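Local atomic coordinates of homoprotocatechuate 2,3-dioxygenase (Brevibacterium fuscum, PDB entry 4Z6M), a protein that catalyses the oxygen-dependent extradiol ring cleavage of homoprotocatechuate (3,4-dihydroxyphenylacetate) at a mononuclear iron(II) site held by a facial triad of protein ligands. Residues A[145-149]-A[218-224]; A[251-256]-A[267-273]. The protein carries 1 engineered substitution. All coordinates share one frame; numbering follows the deposited sequence. Where two conformers were deposited one is given.

Contact 1: A[145-149]-A[218-224]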
ATOM      1  N   TYR A 145       5.943  15.326  -3.424  1.00  9.25           N
ATOM      2  CA  TYR A 145       4.956  14.256  -3.594  1.00  9.11           C
ATOM      3  C   TYR A 145       3.885  14.300  -2.516  1.00  8.58           C
ATOM      4  O   TYR A 145       4.174  14.267  -1.310  1.00 10.50           O
ATOM      5  CB  TYR A 145       5.657  12.920  -3.560  1.00  9.14           C
ATOM      6  CG  TYR A 145       4.862  11.694  -3.968  1.00  9.47           C
ATOM      7  CD1 TYR A 145       4.743  11.366  -5.289  1.00  9.47           C
ATOM      8  CD2 TYR A 145       4.343  10.803  -3.032  1.00 10.56           C
ATOM      9  CE1 TYR A 145       4.080  10.224  -5.697  1.00 10.49           C
ATOM     10  CE2 TYR A 145       3.669   9.663  -3.449  1.00 10.20           C
ATOM     11  CZ  TYR A 145       3.553   9.384  -4.780  1.00  9.44           C
ATOM     12  OH  TYR A 145       2.893   8.227  -5.213  1.00 11.06           O
ATOM     13  N   SER A 146       2.647  14.345  -2.988  0.70  8.32           N
ATOM     14  CA  SER A 146       1.464  14.332  -2.147  0.70  8.79           C
ATOM     15  C   SER A 146       1.037  12.903  -1.809  0.70  7.92           C
ATOM     16  O   SER A 146       1.224  11.968  -2.603  0.70  8.09           O
ATOM     17  CB  SER A 146       0.319  14.976  -2.919  0.70  9.08           C
ATOM     18  OG  SER A 146      -0.914  14.776  -2.254  0.70 10.10           O
ATOM     19  N   ALA A 147       0.369  12.742  -0.671  1.00  8.37           N
ATOM     20  CA  ALA A 147      -0.220  11.451  -0.352  1.00  7.86           C
ATOM     21  C   ALA A 147      -1.288  11.019  -1.375  1.00  7.85           C
ATOM     22  O   ALA A 147      -1.603   9.828  -1.477  1.00  8.43           O
ATOM     23  CB  ALA A 147      -0.786  11.492   1.063  1.00  8.11           C
ATOM     24  N   GLY A 148      -1.834  11.983  -2.119  1.00  7.43           N
ATOM     25  CA  GLY A 148      -2.783  11.722  -3.197  1.00  7.59           C
ATOM     26  C   GLY A 148      -2.224  11.926  -4.610  1.00  7.85           C
ATOM     27  O   GLY A 148      -3.006  12.165  -5.535  1.00  8.12           O
ATOM     28  N   GLU A 149      -0.903  11.870  -4.792  1.00  7.23           N
ATOM     29  CA  GLU A 149      -0.274  12.389  -6.027  1.00  7.42           C
ATOM     30  C   GLU A 149      -0.824  11.819  -7.327  1.00  7.36           C
ATOM     31  O   GLU A 149      -0.879  10.598  -7.523  1.00  7.57           O
ATOM     32  CB  GLU A 149       1.233  12.168  -5.997  1.00  8.35           C
ATOM     33  CG  GLU A 149       1.991  12.894  -7.094  1.00  9.11           C
ATOM     34  CD  GLU A 149       2.092  14.392  -6.874  1.00  9.60           C
ATOM     35  OE1 GLU A 149       2.083  14.842  -5.716  1.00  9.73           O
ATOM     36  OE2 GLU A 149       2.203  15.101  -7.879  1.00  9.65           O
ATOM     37  N   SER A 218      -3.907   9.226 -13.395  0.60  7.29           N
ATOM     38  CA  SER A 218      -3.411   8.042 -12.677  0.60  7.69           C
ATOM     39  C   SER A 218      -2.767   8.403 -11.351  0.60  7.74           C
ATOM     40  O   SER A 218      -2.223   9.490 -11.200  0.60  8.05           O
ATOM     41  CB  SER A 218      -2.352   7.298 -13.498  0.60  8.41           C
ATOM     42  OG  SER A 218      -2.812   6.928 -14.779  0.60 11.18           O
ATOM     43  N   THR A 219      -2.780   7.452 -10.422  1.00  7.06           N
ATOM     44  CA  THR A 219      -1.885   7.450  -9.273  1.00  6.67           C
ATOM     45  C   THR A 219      -0.974   6.219  -9.366  1.00  6.67           C
ATOM     46  O   THR A 219      -1.195   5.316 -10.179  1.00  7.15           O
ATOM     47  CB  THR A 219      -2.663   7.334  -7.948  1.00  6.98           C
ATOM     48  OG1 THR A 219      -3.427   6.115  -7.963  1.00  7.92           O
ATOM     49  CG2 THR A 219      -3.579   8.536  -7.732  1.00  8.20           C
ATOM     50  N   HIS A 220       0.028   6.165  -8.500  1.00  6.60           N
ATOM     51  CA  HIS A 220       0.873   4.987  -8.393  1.00  7.22           C
ATOM     52  C   HIS A 220       0.129   3.811  -7.788  1.00  7.08           C
ATOM     53  O   HIS A 220       0.201   2.689  -8.305  1.00  7.16           O
ATOM     54  CB  HIS A 220       2.116   5.287  -7.539  1.00  7.97           C
ATOM     55  CG  HIS A 220       3.135   6.120  -8.232  1.00  9.25           C
ATOM     56  ND1 HIS A 220       3.719   7.215  -7.627  1.00 10.80           N
ATOM     57  CD2 HIS A 220       3.678   6.023  -9.467  1.00  9.97           C
ATOM     58  CE1 HIS A 220       4.582   7.758  -8.464  1.00 11.87           C
ATOM     59  NE2 HIS A 220       4.580   7.052  -9.584  1.00 10.99           N
ATOM     60  N   GLU A 221      -0.560   4.066  -6.681  1.00  6.11           N
ATOM     61  CA  GLU A 221      -1.107   2.993  -5.860  1.00  6.56           C
ATOM     62  C   GLU A 221      -2.535   3.292  -5.436  1.00  6.81           C
ATOM     63  O   GLU A 221      -3.033   4.411  -5.535  1.00  6.95           O
ATOM     64  CB  GLU A 221      -0.191   2.703  -4.647  1.00  7.12           C
ATOM     65  CG  GLU A 221       1.197   2.232  -5.093  1.00  8.23           C
ATOM     66  CD  GLU A 221       2.035   1.519  -4.067  1.00  8.58           C
ATOM     67  OE1 GLU A 221       1.724   1.610  -2.867  1.00 12.58           O
ATOM     68  OE2 GLU A 221       3.016   0.866  -4.453  1.00  7.11           O
ATOM     69  N   LYS A 222      -3.200   2.241  -4.994  1.00  6.96           N
ATOM     70  CA  LYS A 222      -4.581   2.346  -4.597  1.00  7.23           C
ATOM     71  C   LYS A 222      -4.735   3.282  -3.372  1.00  7.22           C
ATOM     72  O   LYS A 222      -5.692   4.061  -3.305  1.00  7.88           O
ATOM     73  CB  LYS A 222      -5.187   0.949  -4.391  1.00  8.97           C
ATOM     74  CG  LYS A 222      -5.196   0.118  -5.680  1.00  9.63           C
ATOM     75  CD  LYS A 222      -5.783  -1.284  -5.538  1.00 11.91           C
ATOM     76  CE  LYS A 222      -4.830  -2.260  -4.885  1.00 13.40           C
ATOM     77  NZ  LYS A 222      -3.719  -2.723  -5.766  1.00 11.81           N
ATOM     78  N   HIS A 223      -3.778   3.254  -2.453  1.00  7.57           N
ATOM     79  CA  HIS A 223      -3.900   4.083  -1.265  1.00  7.74           C
ATOM     80  C   HIS A 223      -3.855   5.562  -1.609  1.00  7.22           C
ATOM     81  O   HIS A 223      -4.385   6.376  -0.859  1.00  7.88           O
ATOM     82  CB  HIS A 223      -2.815   3.750  -0.244  1.00  8.46           C
ATOM     83  CG  HIS A 223      -1.429   3.996  -0.722  1.00  8.61           C
ATOM     84  ND1 HIS A 223      -0.828   5.235  -0.706  1.00  9.49           N
ATOM     85  CD2 HIS A 223      -0.505   3.137  -1.218  1.00  8.65           C
ATOM     86  CE1 HIS A 223       0.404   5.129  -1.184  1.00  9.52           C
ATOM     87  NE2 HIS A 223       0.609   3.871  -1.520  1.00  9.64           N
ATOM     88  N   ASN A 224      -3.285   5.925  -2.758  1.00  6.85           N
ATOM     89  CA  ASN A 224      -3.267   7.336  -3.154  1.00  6.60           C
ATOM     90  C   ASN A 224      -4.678   7.812  -3.477  1.00  7.19           C
ATOM     91  O   ASN A 224      -5.045   8.950  -3.184  1.00  7.32           O
ATOM     92  CB  ASN A 224      -2.334   7.548  -4.330  1.00  6.80           C
ATOM     93  CG  ASN A 224      -0.917   7.145  -4.026  1.00  8.27           C
ATOM     94  OD1 ASN A 224      -0.425   6.139  -4.522  1.00  9.11           O
ATOM     95  ND2 ASN A 224      -0.249   7.942  -3.215  1.00  9.47           N
TER
HETATM   96  O   HOH W   1       0.317   8.366  -6.623  1.00  9.32           O
HETATM   97  O   HOH W   2       2.352   5.734  -3.989  1.00 15.68           O
HETATM   98  O   HOH W   3      -1.424   7.804   0.400  1.00 20.68           O

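Contact 2: A[251-256]-A[267-273]. With FE2 (Fe (II) ion), chain E.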
ATOM      1  N   SER A 251     -11.612  -2.588 -17.728  1.00  8.53           N
ATOM      2  CA  SER A 251     -10.277  -2.016 -17.450  1.00  7.77           C
ATOM      3  C   SER A 251      -9.544  -2.602 -16.253  1.00  6.70           C
ATOM      4  O   SER A 251      -8.313  -2.489 -16.203  1.00  7.41           O
ATOM      5  CB  SER A 251     -10.264  -0.489 -17.362  1.00  8.27           C
ATOM      6  OG  SER A 251     -10.632  -0.039 -16.044  1.00  9.25           O
ATOM      7  N   ASN A 252     -10.281  -3.171 -15.282  1.00  6.20           N
ATOM      8  CA  ASN A 252      -9.680  -3.710 -14.051  1.00  6.79           C
ATOM      9  C   ASN A 252      -8.982  -2.655 -13.175  1.00  6.28           C
ATOM     10  O   ASN A 252      -8.271  -3.027 -12.273  1.00  7.25           O
ATOM     11  CB  ASN A 252      -8.686  -4.820 -14.361  1.00  7.66           C
ATOM     12  CG  ASN A 252      -8.298  -5.648 -13.165  1.00  8.03           C
ATOM     13  OD1 ASN A 252      -9.143  -5.998 -12.323  1.00  8.10           O
ATOM     14  ND2 ASN A 252      -7.024  -6.025 -13.101  1.00  8.41           N
ATOM     15  N   ALA A 253      -9.192  -1.366 -13.442  1.00  6.61           N
ATOM     16  CA  ALA A 253      -8.500  -0.329 -12.698  1.00  6.53           C
ATOM     17  C   ALA A 253      -9.226   0.031 -11.415  1.00  6.42           C
ATOM     18  O   ALA A 253     -10.454  -0.058 -11.310  1.00  7.30           O
ATOM     19  CB  ALA A 253      -8.364   0.912 -13.554  1.00  7.44           C
ATOM     20  N   PHE A 254      -8.459   0.451 -10.425  1.00  6.17           N
ATOM     21  CA  PHE A 254      -9.025   1.025  -9.206  1.00  6.17           C
ATOM     22  C   PHE A 254      -9.364   2.500  -9.549  1.00  6.09           C
ATOM     23  O   PHE A 254      -8.608   3.139 -10.279  1.00  7.53           O
ATOM     24  CB  PHE A 254      -8.003   0.901  -8.073  1.00  7.09           C
ATOM     25  CG  PHE A 254      -8.556   1.116  -6.694  1.00  7.03           C
ATOM     26  CD1 PHE A 254      -9.124   0.082  -6.008  1.00  8.88           C
ATOM     27  CD2 PHE A 254      -8.470   2.345  -6.074  1.00  8.13           C
ATOM     28  CE1 PHE A 254      -9.621   0.276  -4.738  1.00 10.36           C
ATOM     29  CE2 PHE A 254      -8.985   2.544  -4.818  1.00  9.24           C
ATOM     30  CZ  PHE A 254      -9.556   1.499  -4.151  1.00  9.60           C
ATOM     31  N   TYR A 255     -10.485   3.016  -9.055  1.00  5.98           N
ATOM     32  CA  TYR A 255     -11.011   4.280  -9.560  1.00  6.07           C
ATOM     33  C   TYR A 255     -11.738   5.101  -8.515  1.00  6.02           C
ATOM     34  O   TYR A 255     -12.167   4.595  -7.459  1.00  6.02           O
ATOM     35  CB  TYR A 255     -11.975   4.006 -10.727  1.00  6.02           C
ATOM     36  CG  TYR A 255     -13.324   3.464 -10.307  1.00  6.49           C
ATOM     37  CD1 TYR A 255     -14.343   4.305  -9.933  1.00  7.41           C
ATOM     38  CD2 TYR A 255     -13.586   2.089 -10.272  1.00  6.16           C
ATOM     39  CE1 TYR A 255     -15.579   3.833  -9.533  1.00  7.07           C
ATOM     40  CE2 TYR A 255     -14.821   1.604  -9.878  1.00  6.32           C
ATOM     41  CZ  TYR A 255     -15.818   2.473  -9.494  1.00  7.02           C
ATOM     42  OH  TYR A 255     -17.064   2.000  -9.136  1.00  7.89           O
ATOM     43  N   LEU A 256     -11.941   6.369  -8.887  1.00  6.09           N
ATOM     44  CA  LEU A 256     -12.708   7.329  -8.114  1.00  6.43           C
ATOM     45  C   LEU A 256     -13.199   8.402  -9.072  1.00  6.26           C
ATOM     46  O   LEU A 256     -12.441   8.794  -9.952  1.00  7.28           O
ATOM     47  CB  LEU A 256     -11.826   7.991  -7.048  1.00  7.07           C
ATOM     48  CG  LEU A 256     -12.481   9.065  -6.168  1.00  7.82           C
ATOM     49  CD1 LEU A 256     -13.583   8.483  -5.301  1.00  8.82           C
ATOM     50  CD2 LEU A 256     -11.427   9.791  -5.373  1.00  8.09           C
ATOM     51  N   GLU A 267     -11.767  11.607 -13.119  1.00  6.69           N
ATOM     52  CA  GLU A 267     -11.528  10.257 -12.622  1.00  6.57           C
ATOM     53  C   GLU A 267     -10.082  10.174 -12.142  1.00  6.33           C
ATOM     54  O   GLU A 267      -9.161  10.694 -12.789  1.00  7.10           O
ATOM     55  CB  GLU A 267     -11.770   9.222 -13.716  1.00  6.81           C
ATOM     56  CG  GLU A 267     -11.708   7.789 -13.233  1.00  6.86           C
ATOM     57  CD  GLU A 267     -11.935   6.765 -14.309  1.00  7.81           C
ATOM     58  OE1 GLU A 267     -12.091   7.150 -15.480  1.00  7.66           O
ATOM     59  OE2 GLU A 267     -11.930   5.545 -13.978  1.00  7.83           O
ATOM     60  N   ILE A 268      -9.896   9.452 -11.043  1.00  5.94           N
ATOM     61  CA  ILE A 268      -8.584   9.029 -10.585  1.00  5.98           C
ATOM     62  C   ILE A 268      -8.523   7.512 -10.752  1.00  5.98           C
ATOM     63  O   ILE A 268      -9.499   6.844 -10.494  1.00  7.51           O
ATOM     64  CB  ILE A 268      -8.322   9.425  -9.112  1.00  7.60           C
ATOM     65  CG1 ILE A 268      -8.913  10.811  -8.735  1.00  9.28           C
ATOM     66  CG2 ILE A 268      -6.825   9.293  -8.855  1.00  7.45           C
ATOM     67  CD1 ILE A 268      -8.287  11.950  -9.467  1.00 10.55           C
ATOM     68  N   TYR A 269      -7.406   6.994 -11.255  1.00  6.30           N
ATOM     69  CA  TYR A 269      -7.359   5.703 -11.893  1.00  7.03           C
ATOM     70  C   TYR A 269      -6.010   5.050 -11.648  1.00  7.40           C
ATOM     71  O   TYR A 269      -4.966   5.722 -11.675  1.00  8.37           O
ATOM     72  CB  TYR A 269      -7.525   5.951 -13.385  1.00  7.70           C
ATOM     73  CG  TYR A 269      -7.612   4.825 -14.372  1.00  7.99           C
ATOM     74  CD1 TYR A 269      -8.840   4.282 -14.727  1.00  7.99           C
ATOM     75  CD2 TYR A 269      -6.486   4.406 -15.041  1.00  9.28           C
ATOM     76  CE1 TYR A 269      -8.920   3.336 -15.737  1.00  7.89           C
ATOM     77  CE2 TYR A 269      -6.563   3.457 -16.044  1.00  8.66           C
ATOM     78  CZ  TYR A 269      -7.794   2.926 -16.393  1.00  7.36           C
ATOM     79  OH  TYR A 269      -7.909   2.020 -17.419  1.00  7.88           O
ATOM     80  N   THR A 270      -5.971   3.745 -11.428  1.00  6.79           N
ATOM     81  CA  THR A 270      -4.656   3.073 -11.380  1.00  7.06           C
ATOM     82  C   THR A 270      -4.768   1.596 -11.704  1.00  6.52           C
ATOM     83  O   THR A 270      -5.782   0.975 -11.417  1.00  7.11           O
ATOM     84  CB  THR A 270      -3.940   3.284 -10.023  1.00  8.19           C
ATOM     85  OG1 THR A 270      -2.559   2.880 -10.129  1.00  9.08           O
ATOM     86  CG2 THR A 270      -4.611   2.524  -8.878  1.00  8.47           C
ATOM     87  N   GLN A 271      -3.704   1.060 -12.306  1.00  6.30           N
ATOM     88  CA  GLN A 271      -3.449  -0.389 -12.376  1.00  6.72           C
ATOM     89  C   GLN A 271      -4.364  -1.151 -13.322  1.00  7.09           C
ATOM     90  O   GLN A 271      -4.782  -2.270 -13.055  1.00  8.11           O
ATOM     91  CB  GLN A 271      -3.384  -1.014 -10.990  1.00  7.25           C
ATOM     92  CG  GLN A 271      -2.139  -0.531 -10.263  1.00  7.57           C
ATOM     93  CD  GLN A 271      -2.171  -0.763  -8.765  1.00  7.89           C
ATOM     94  OE1 GLN A 271      -2.726  -1.749  -8.290  1.00  9.40           O
ATOM     95  NE2 GLN A 271      -1.557   0.132  -8.018  1.00  8.06           N
ATOM     96  N   ASP A 272      -4.613  -0.560 -14.487  1.00  7.03           N
ATOM     97  CA  ASP A 272      -5.071  -1.341 -15.637  1.00  6.94           C
ATOM     98  C   ASP A 272      -3.892  -2.115 -16.249  1.00  8.04           C
ATOM     99  O   ASP A 272      -2.812  -2.182 -15.658  1.00  8.53           O
ATOM    100  CB  ASP A 272      -5.821  -0.451 -16.626  1.00  7.23           C
ATOM    101  CG  ASP A 272      -4.935   0.547 -17.370  1.00  7.61           C
ATOM    102  OD1 ASP A 272      -3.768   0.741 -16.980  1.00  8.85           O
ATOM    103  OD2 ASP A 272      -5.470   1.169 -18.327  1.00  7.59           O
ATOM    104  N   TYR A 273      -4.126  -2.733 -17.401  1.00  6.79           N
ATOM    105  CA  TYR A 273      -3.222  -3.742 -17.961  1.00  6.77           C
ATOM    106  C   TYR A 273      -2.673  -3.298 -19.325  1.00  7.07           C
ATOM    107  O   TYR A 273      -3.135  -2.326 -19.925  1.00  8.16           O
ATOM    108  CB  TYR A 273      -3.934  -5.111 -18.028  1.00  7.03           C
ATOM    109  CG  TYR A 273      -5.221  -5.088 -18.819  1.00  7.14           C
ATOM    110  CD1 TYR A 273      -5.216  -5.301 -20.193  1.00  8.04           C
ATOM    111  CD2 TYR A 273      -6.439  -4.837 -18.205  1.00  7.30           C
ATOM    112  CE1 TYR A 273      -6.376  -5.273 -20.934  1.00  9.13           C
ATOM    113  CE2 TYR A 273      -7.620  -4.802 -18.938  1.00  7.38           C
ATOM    114  CZ  TYR A 273      -7.576  -5.016 -20.312  1.00  8.02           C
ATOM    115  OH  TYR A 273      -8.722  -4.959 -21.076  1.00 10.16           O
TER
HETATM  116 FE   FE2 E 401     -12.640   6.478 -17.346  1.00  7.97          FE
HETATM  117  O   HOH W   4      -4.910  -4.688 -14.517  1.00  8.94           O
HETATM  118  O   HOH W   5     -11.890   4.574 -16.662  1.00  9.11           O
HETATM  119  O   HOH W   6     -13.136   5.739 -19.313  1.00  7.24           O
HETATM  120  O   HOH W   7     -14.584   5.650 -16.701  1.00 10.35           O

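Contact 1: A[145-149]-A[218-224]
In the linker between the two mixed beta sheets of this glyoxalase-superfamily chain, the type I beta turn S146 to E149 docks its A147 and G148 against N224, in the first turn of helix 222-234. The N224 amide serves both segments: ND2 donates to A147 O at 2.9 Å from above that carbonyl's plane, while OD1 accepts E221 N in the plane of its own C=O, at 3.0 Å. Together these two bonds fix the flip of the amide. A CA-H...O contact from N224 to A147 O accompanies the ND2 bond. Y145 has CG anti to the backbone N (chi1 -169°), which carries its hydroxyl to the edge of the H220 imidazole, OH to ND1 2.7 Å. The rings meet rim to rim, planes 22° apart, and E149 CB lies over one face of the phenol. Two waters also bind Y145 OH; one connects it to E149 O and H220 N, the other to N224 OD1. H220 NE2 is hydrogen-bonded to E57, and H223 stacks on H223 of a neighbouring subunit. T219 CG2 packs 3.4 Å from E149 O. A third water donates to A147 O at 2.8 Å and lies 2.9 Å from H223 ND1.

Contact 2: A[251-256]-A[267-273]
Y269 turns CG anti to its backbone N (chi1 -176°), which lays its ring beneath A253: CB stands 3.5 Å from the ring centroid, 21° off the normal, a CH-pi contact over the face. E267 also has CG anti to N (chi1 -173°) and an extended chain, which carries its carboxylate out beside Y255, with OE2 3.6 Å from Y255 CB and OE1 bound to the iron at 2.1 Å. H155, H214 and three waters complete the six ligands. OE2 is hydrogen-bonded to H248 and accepts a weak hydrogen bond from one iron-bound water. The backbones form the antiparallel beta hairpin of strands 254-259 and 265-270, with F254-T270 and L256-I268 as hydrogen-bonded pairs and Y255-Y269 as the non-hydrogen-bonded pair between them. F254 N donates to T270 O and I268 N to L256 O. L256 and I268 face helix 222-234; Y255 and Y269 lie on the other face. Y269 OH donates to D272 OD2 at 2.7 Å, from above the carboxylate plane. S251 OG accepts A253 N in an ST turn, and S251 CB lies 3.4 Å from Y269 OH. A water bridges N252 ND2 and Q271 O, while N252 OD1 bonds Y142 of a neighbouring subunit.

In the fold
From the N terminus, the chain builds the sheet containing strand 15-25, then passes through the linker holding 145-149 into the second sheet. Contact 1 closes a loop of 68 residues, tying that linker to the start of helix 222-234, after strands 152-160 to 211-218 have been laid down. Contact 2 opens later and closes a loop of 10 residues, the hairpin at one side of the same sheet; the loops follow in series, neither nesting nor crossing. They meet where strands 211-218 and 265-270 end side by side: T219 O lies 2.8 Å from T270 OG1, a probable hydrogen bond, and K222 NZ approaches Q271 OE1. Both contacts touch the same neighbouring subunit, whose E221 bonds Q271 NE2.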